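Local coordinates for Non-reducing end beta-L-arabinofuranosidase (PDB 5MQO), which probably hydrolyses glycosidic bonds in complex plant pectin as a family GH127 glycoside hydrolase of a gut bacterium, at residues 37-40 and 41-45; 474-478 and 479-483. One frame throughout, in Å; residues are numbered along the deposited sequence.

Contact 1 (37-40 and 41-45)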
# COMPACT_ATOMS: atom_id res chain seq x y z
N ALA A 37 -6.71 16.88 -1.44
CA ALA A 37 -5.32 16.93 -1.07
C ALA A 37 -5.12 16.31 0.33
O ALA A 37 -6.10 16.08 1.05
CB ALA A 37 -4.85 18.36 -1.11
N ASN A 38 -3.87 15.97 0.65
CA ASN A 38 -3.54 15.41 1.97
C ASN A 38 -3.77 16.42 3.11
O ASN A 38 -3.77 17.64 2.93
CB ASN A 38 -2.06 14.95 2.05
CG ASN A 38 -1.80 13.55 1.44
OD1 ASN A 38 -2.31 13.18 0.39
ND2 ASN A 38 -0.95 12.79 2.10
N THR A 39 -3.95 15.85 4.30
CA THR A 39 -3.71 16.54 5.55
C THR A 39 -2.20 16.69 5.70
O THR A 39 -1.43 15.91 5.13
CB THR A 39 -4.20 15.73 6.78
OG1 THR A 39 -3.32 14.63 7.05
CG2 THR A 39 -5.60 15.24 6.60
N GLY A 40 -1.80 17.67 6.49
CA GLY A 40 -0.39 17.94 6.77
C GLY A 40 0.26 16.73 7.39
O GLY A 40 -0.40 15.92 8.03
N ILE A 41 1.55 16.59 7.17
CA ILE A 41 2.32 15.43 7.62
C ILE A 41 2.30 15.29 9.15
O ILE A 41 2.44 14.18 9.66
CB ILE A 41 3.75 15.45 7.01
CG1 ILE A 41 4.44 14.10 7.15
CG2 ILE A 41 4.62 16.54 7.62
CD1 ILE A 41 5.65 13.96 6.25
N ASP A 42 2.09 16.41 9.84
CA ASP A 42 2.01 16.51 11.31
C ASP A 42 0.60 16.50 11.96
O ASP A 42 0.46 16.44 13.21
CB ASP A 42 2.79 17.77 11.80
CG ASP A 42 2.25 19.12 11.21
OD1 ASP A 42 1.47 19.18 10.23
OD2 ASP A 42 2.65 20.16 11.75
N ALA A 43 -0.44 16.52 11.12
CA ALA A 43 -1.83 16.70 11.57
C ALA A 43 -2.52 15.50 12.20
O ALA A 43 -3.41 15.69 13.02
CB ALA A 43 -2.67 17.19 10.42
N VAL A 44 -2.15 14.28 11.82
CA VAL A 44 -2.85 13.08 12.28
C VAL A 44 -1.88 12.26 13.13
O VAL A 44 -0.78 11.97 12.67
CB VAL A 44 -3.40 12.25 11.09
CG1 VAL A 44 -4.16 11.02 11.56
CG2 VAL A 44 -4.33 13.11 10.22
N HIS A 45 -2.26 11.93 14.37
CA HIS A 45 -1.55 10.92 15.19
C HIS A 45 -2.49 9.74 15.46
O HIS A 45 -3.61 9.94 15.92
CB HIS A 45 -1.15 11.42 16.60
CG HIS A 45 -0.52 12.78 16.65
ND1 HIS A 45 0.12 13.38 15.59
CD2 HIS A 45 -0.38 13.63 17.70
CE1 HIS A 45 0.59 14.56 15.96
NE2 HIS A 45 0.31 14.73 17.24

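Contact 2 (474-478 and 479-483)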
# COMPACT_ATOMS: atom_id res chain seq x y z
N TYR A 474 -7.13 10.66 6.29
CA TYR A 474 -8.09 11.66 5.81
C TYR A 474 -7.60 12.35 4.53
O TYR A 474 -6.41 12.35 4.22
CB TYR A 474 -8.32 12.77 6.86
CG TYR A 474 -8.76 12.36 8.26
CD1 TYR A 474 -10.12 12.20 8.58
CD2 TYR A 474 -7.83 12.18 9.29
CE1 TYR A 474 -10.53 11.83 9.87
CE2 TYR A 474 -8.23 11.82 10.57
CZ TYR A 474 -9.58 11.64 10.85
OH TYR A 474 -9.96 11.28 12.11
N THR A 475 -8.52 12.96 3.78
CA THR A 475 -8.15 14.00 2.84
C THR A 475 -9.04 15.20 3.04
O THR A 475 -10.08 15.12 3.70
CB THR A 475 -8.32 13.53 1.40
OG1 THR A 475 -9.63 12.97 1.26
CG2 THR A 475 -7.24 12.48 1.01
N LEU A 476 -8.67 16.30 2.42
CA LEU A 476 -9.47 17.54 2.45
C LEU A 476 -9.90 17.94 1.05
O LEU A 476 -9.34 17.48 0.05
CB LEU A 476 -8.67 18.69 3.06
CG LEU A 476 -7.80 18.39 4.28
CD1 LEU A 476 -6.81 19.53 4.52
CD2 LEU A 476 -8.66 18.14 5.52
N SER A 477 -10.90 18.82 1.01
CA SER A 477 -11.26 19.59 -0.19
C SER A 477 -11.94 20.85 0.29
O SER A 477 -12.10 21.03 1.48
CB SER A 477 -12.14 18.76 -1.14
OG SER A 477 -13.46 18.60 -0.69
N PRO A 478 -12.33 21.75 -0.63
CA PRO A 478 -13.07 22.94 -0.17
C PRO A 478 -14.45 22.64 0.47
O PRO A 478 -14.90 23.41 1.32
CB PRO A 478 -13.22 23.78 -1.45
CG PRO A 478 -12.11 23.32 -2.32
CD PRO A 478 -11.99 21.84 -2.06
N GLU A 479 -15.08 21.54 0.06
CA GLU A 479 -16.35 21.07 0.63
C GLU A 479 -16.29 20.59 2.08
O GLU A 479 -17.32 20.57 2.76
CB GLU A 479 -16.91 19.94 -0.24
CG GLU A 479 -17.47 20.38 -1.58
CD GLU A 479 -18.22 19.25 -2.29
OE1 GLU A 479 -17.78 18.85 -3.39
OE2 GLU A 479 -19.25 18.74 -1.74
N GLY A 480 -15.11 20.17 2.56
CA GLY A 480 -14.97 19.62 3.92
C GLY A 480 -13.87 18.57 4.08
O GLY A 480 -12.85 18.65 3.41
N ILE A 481 -14.10 17.59 4.96
CA ILE A 481 -13.13 16.58 5.39
C ILE A 481 -13.62 15.13 5.16
O ILE A 481 -14.74 14.77 5.53
CB ILE A 481 -12.85 16.75 6.89
CG1 ILE A 481 -12.30 18.16 7.13
CG2 ILE A 481 -11.92 15.65 7.43
CD1 ILE A 481 -12.12 18.52 8.58
N TYR A 482 -12.73 14.30 4.61
CA TYR A 482 -13.06 12.92 4.24
C TYR A 482 -12.40 11.92 5.16
O TYR A 482 -11.18 11.95 5.33
CB TYR A 482 -12.62 12.67 2.81
CG TYR A 482 -13.33 13.53 1.80
CD1 TYR A 482 -12.98 14.88 1.65
CD2 TYR A 482 -14.35 13.02 1.00
CE1 TYR A 482 -13.62 15.69 0.72
CE2 TYR A 482 -15.00 13.83 0.07
CZ TYR A 482 -14.65 15.16 -0.07
OH TYR A 482 -15.28 15.95 -0.98
N CYS A 483 -13.19 11.02 5.75
CA CYS A 483 -12.61 9.91 6.52
C CYS A 483 -12.39 8.72 5.58
O CYS A 483 -13.34 8.05 5.16
CB CYS A 483 -13.50 9.52 7.71
SG CYS A 483 -13.96 10.92 8.76

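Contact 1 (37-40 and 41-45)
The carbonyl oxygen of Gly40 receives the N-H of Ala43, with Ala43 N 3.1 Å from Gly40 O and an almost straight angle of 165° at the hydrogen. The donor sits well above the carbonyl plane rather than on a lone pair, a consequence of how sharply the chain folds back. A second, weak grip on the oxygen comes from Thr39, whose OG1 lies 3.3 Å from Gly40 O. Its first torsion (chi1 74°) sets that hydroxyl between the backbone N and the carbonyl carbon, where it can reach forward to the next residue and also meet Val44, with Thr39 OG1 3.7 Å from Val44 CG2. The two branched side chains cross at about a right angle. Threonine suits its place by having a hydroxyl for Gly40 O and a methyl, CG2, that packs on Tyr474, which Val44 CG2 also touches. The bond from Ala43 closes a type I beta turn from Gly40 to Ala43, which connects strand 37-38 to strand 44-46, the edge strands of two different sheets. Glycine fits the residue that opens the turn because a beta carbon there would come tight against Asp42 OD1 as it is placed here, already 3.9 Å from Gly40 C. Ala43 is small enough to turn its methyl toward the preceding residues, with Ala43 CB 3.5 Å from Gly40 O and 4.2 Å from Thr39 CB. Ile41, with CG1 anti to the backbone N, directs its buried chain away from the turn onto Ala115 of helix 102-117, while backbone bonding of Ala43 to Thr492 leads the chain into its next sheet.

Contact 2 (474-478 and 479-483)
Ser477 carries OG between its backbone N and carbonyl carbon (chi1 73°), and Tyr482 swings CG anti to its carbonyl carbon (chi1 -63°), so that the phenol ring runs back along the partner strand to the serine. There Ser477 OG and Tyr482 OH are hydrogen-bonded at 3.2 Å, either able to be the donor. Ser477 OG lies in the plane of the ring beside CE1, and Thr475 O, also at the edge, sits nearer CD1. The same serine oxygen weakly accepts Glu479 N, which ties the turn to the ring. Thr475 OG1 meets the root of the tyrosine, 3.4 Å from Tyr482 CB, though its hydroxyl is bonded to Asn484. Between the strands, Tyr482 N reaches Thr475 O at 2.9 Å, and Thr475 N returns a longer bond to Tyr482 O. Since Tyr482 also stacks on Phe532 and meets Tyr560 edge-to-face, a leucine in its place would probably leave Ser477 OG without its phenol partner and break up this aromatic cluster. On the other face, Cys483 SG stands at the edge of the Tyr474 ring, 3.7 Å from Tyr474 CE1, a sulfur-aromatic contact; Tyr474 OH is held by Asn489. Next to them, Leu476 and Ile481 lie side by side, Leu476 CD2 4.0 Å from Ile481 CG1, apolar branches suited to this face. The ring of Pro478 fixes a phi that the turn needs, and Gly480 adopts backbone angles that only glycine takes easily. Ser477 N bonds Gly480 O at 3.1 Å, while the return bond from Gly480 N is weak. Pro478 and Glu479 thus form the corners of a two-residue type I turn joining the strands of an antiparallel beta hairpin.

Overall arrangement
Contact 1 precedes contact 2 along the chain, separated by the long helical region between them, yet their centres lie only about 11 Å apart. They meet directly in a mixed sheet, where strand 37-38 forms an edge and pairs antiparallel with strand 474-477 of the hairpin; Ala37 O is probably hydrogen-bonded to Leu476 N. Past the turn of contact 1 the chain leaves for strand 44-46, the edge of a second, antiparallel sheet. After the helices the chain returns to the N-terminal segment, and the hairpin pairs with it. The N-terminal segment so adds an edge strand to each of two sheets, linking them next to helices such as 102-117 and 382-399.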